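PDB 2DT8: DegV family protein from Thermus thermophilus, which binds fatty acid and zinc, and probably serves, as a DegV family member, in fatty acid handling. Local coordinates for residues K130-E135 and E140-E145. Residues are numbered along the deposited sequence; the frame is centred on the assembly and turned at random.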
loop_
_atom_site.group_PDB
_atom_site.type_symbol
_atom_site.label_atom_id
_atom_site.label_comp_id
_atom_site.label_asym_id
_atom_site.label_seq_id
_atom_site.Cartn_x
_atom_site.Cartn_y
_atom_site.Cartn_z
ATOM N N LYS A 130 -0.208 -1.243 15.737
ATOM C CA LYS A 130 0.690 -0.625 16.706
ATOM C C LYS A 130 -0.087 0.128 17.785
ATOM O O LYS A 130 0.230 0.035 18.969
ATOM C CB LYS A 130 1.635 0.346 15.997
ATOM C CG LYS A 130 2.331 1.290 16.960
ATOM C CD LYS A 130 3.617 0.711 17.532
ATOM C CE LYS A 130 3.556 -0.785 17.777
ATOM N NZ LYS A 130 4.869 -1.282 18.266
ATOM N N GLU A 131 -1.086 0.890 17.356
ATOM C CA GLU A 131 -1.937 1.656 18.261
ATOM C C GLU A 131 -2.528 0.722 19.322
ATOM O O GLU A 131 -2.482 1.005 20.527
ATOM C CB GLU A 131 -3.047 2.331 17.452
ATOM C CG GLU A 131 -4.059 3.105 18.279
ATOM C CD GLU A 131 -5.062 3.828 17.415
ATOM O OE1 GLU A 131 -5.527 3.240 16.412
ATOM O OE2 GLU A 131 -5.393 4.986 17.743
ATOM N N LEU A 132 -3.060 -0.409 18.879
ATOM C CA LEU A 132 -3.653 -1.361 19.809
ATOM C C LEU A 132 -2.615 -2.057 20.683
ATOM O O LEU A 132 -2.824 -2.225 21.888
ATOM C CB LEU A 132 -4.481 -2.395 19.039
ATOM C CG LEU A 132 -5.692 -1.799 18.308
ATOM C CD1 LEU A 132 -6.381 -2.881 17.493
ATOM C CD2 LEU A 132 -6.664 -1.195 19.319
ATOM N N LEU A 133 -1.506 -2.473 20.082
ATOM C CA LEU A 133 -0.449 -3.140 20.834
ATOM C C LEU A 133 0.152 -2.233 21.906
ATOM O O LEU A 133 0.426 -2.693 23.019
ATOM C CB LEU A 133 0.656 -3.634 19.891
ATOM C CG LEU A 133 0.240 -4.766 18.951
ATOM C CD1 LEU A 133 1.327 -4.981 17.916
ATOM C CD2 LEU A 133 -0.017 -6.041 19.755
ATOM N N GLU A 134 0.349 -0.947 21.571
ATOM C CA GLU A 134 0.905 -0.025 22.571
ATOM C C GLU A 134 -0.051 0.202 23.746
ATOM O O GLU A 134 0.388 0.513 24.858
ATOM C CB GLU A 134 1.269 1.317 21.933
ATOM C CG GLU A 134 2.399 1.216 20.932
ATOM C CD GLU A 134 2.989 2.566 20.570
ATOM O OE1 GLU A 134 2.214 3.481 20.218
ATOM O OE2 GLU A 134 4.229 2.703 20.631
ATOM N N GLU A 135 -1.306 0.094 23.586
ATOM C CA GLU A 135 -2.306 0.182 24.657
ATOM C C GLU A 135 -2.243 -1.082 25.517
ATOM O O GLU A 135 -2.647 -1.099 26.672
ATOM C CB GLU A 135 -3.722 0.286 24.089
ATOM C CG GLU A 135 -4.099 1.604 23.445
ATOM C CD GLU A 135 -5.314 1.459 22.540
ATOM O OE1 GLU A 135 -6.212 0.656 22.874
ATOM O OE2 GLU A 135 -5.377 2.148 21.501
ATOM N N GLU A 140 -4.482 -11.857 19.684
ATOM C CA GLU A 140 -5.814 -12.145 19.188
ATOM C C GLU A 140 -6.729 -10.963 18.892
ATOM O O GLU A 140 -7.405 -10.919 17.874
ATOM C CB GLU A 140 -6.442 -13.168 20.116
ATOM C CG GLU A 140 -6.076 -14.617 19.799
ATOM C CD GLU A 140 -6.453 -15.059 18.382
ATOM O OE1 GLU A 140 -7.640 -14.973 17.989
ATOM O OE2 GLU A 140 -5.541 -15.487 17.646
ATOM N N ALA A 141 -6.705 -10.018 19.849
ATOM C CA ALA A 141 -7.571 -8.866 19.674
ATOM C C ALA A 141 -7.104 -8.118 18.433
ATOM O O ALA A 141 -7.921 -7.642 17.638
ATOM C CB ALA A 141 -7.463 -7.990 20.911
ATOM N N VAL A 142 -5.789 -7.991 18.284
ATOM C CA VAL A 142 -5.228 -7.275 17.153
ATOM C C VAL A 142 -5.504 -8.002 15.834
ATOM O O VAL A 142 -5.869 -7.366 14.842
ATOM C CB VAL A 142 -3.710 -7.065 17.359
ATOM C CG1 VAL A 142 -3.074 -6.446 16.115
ATOM C CG2 VAL A 142 -3.496 -6.141 18.551
ATOM N N LEU A 143 -5.351 -9.325 15.823
ATOM C CA LEU A 143 -5.615 -10.077 14.594
ATOM C C LEU A 143 -7.088 -9.987 14.224
ATOM O O LEU A 143 -7.434 -9.966 13.050
ATOM C CB LEU A 143 -5.206 -11.552 14.733
ATOM C CG LEU A 143 -3.698 -11.826 14.823
ATOM C CD1 LEU A 143 -3.450 -13.282 15.169
ATOM C CD2 LEU A 143 -3.024 -11.474 13.498
ATOM N N ALA A 144 -7.964 -9.915 15.225
ATOM C CA ALA A 144 -9.385 -9.805 14.938
ATOM C C ALA A 144 -9.677 -8.455 14.283
ATOM O O ALA A 144 -10.477 -8.364 13.348
ATOM C CB ALA A 144 -10.202 -9.967 16.232
ATOM N N GLU A 145 -9.035 -7.405 14.796
ATOM C CA GLU A 145 -9.220 -6.072 14.236
ATOM C C GLU A 145 -8.645 -6.012 12.818
ATOM O O GLU A 145 -9.240 -5.398 11.929
ATOM C CB GLU A 145 -8.555 -5.021 15.131
ATOM C CG GLU A 145 -8.506 -3.607 14.531
ATOM C CD GLU A 145 -9.857 -2.905 14.445
ATOM O OE1 GLU A 145 -10.907 -3.556 14.640
ATOM O OE2 GLU A 145 -9.868 -1.681 14.167
#
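The helical hairpin formed by helix 120-135 and helix 139-151 is packed through Leu132 and Leu133 on one arm and Val142 and Glu145 on the other, and it illustrates how two helices joined by a short turn pack through a few apolar groups. The short segments run nearly antiparallel, at 161° between their directions, with axes 9.8 Å apart at closest approach. The backbones draw nearest at Leu132 and Val142, whose CA atoms lie 6.7 Å apart.

Val142 acts through a single methyl. With CG1 anti to the backbone N (chi1 174°), CG2 is placed beside that nitrogen and reaches across to both leucines. Val142 CG2 meets Leu133 CD2 at 3.7 Å, the side chains of Val142 and Leu133 crossing at about a right angle, and Leu132 CB at 3.9 Å. Leu133 approaches with CD2 although its CB does not point at the other helix, while the CB of Leu132 points toward the other helix.

Further along, Leu132 CD1 packs on the aliphatic part of Glu145, 3.7 Å from CG and 3.9 Å from CB, again with the side chains crossed. Glu145 contributes its CB and CG methylenes here; the bend at chi2 (71°) carries the carboxylate on from Leu132 CD1, and its OE2 forms salt bridges with Arg148 and Arg128. Arg128 also pairs with Glu131, linking the charged groups of the two helices.

Beneath this seam lies the sheet: Leu133 rests on Ile3 and Leu5 of strand 3-8, and Val142 on Leu84 of strand 82-87. Away from the zinc site, the contact is plain packing of an antiparallel helical hairpin laid against the parallel strands of an alpha/beta domain.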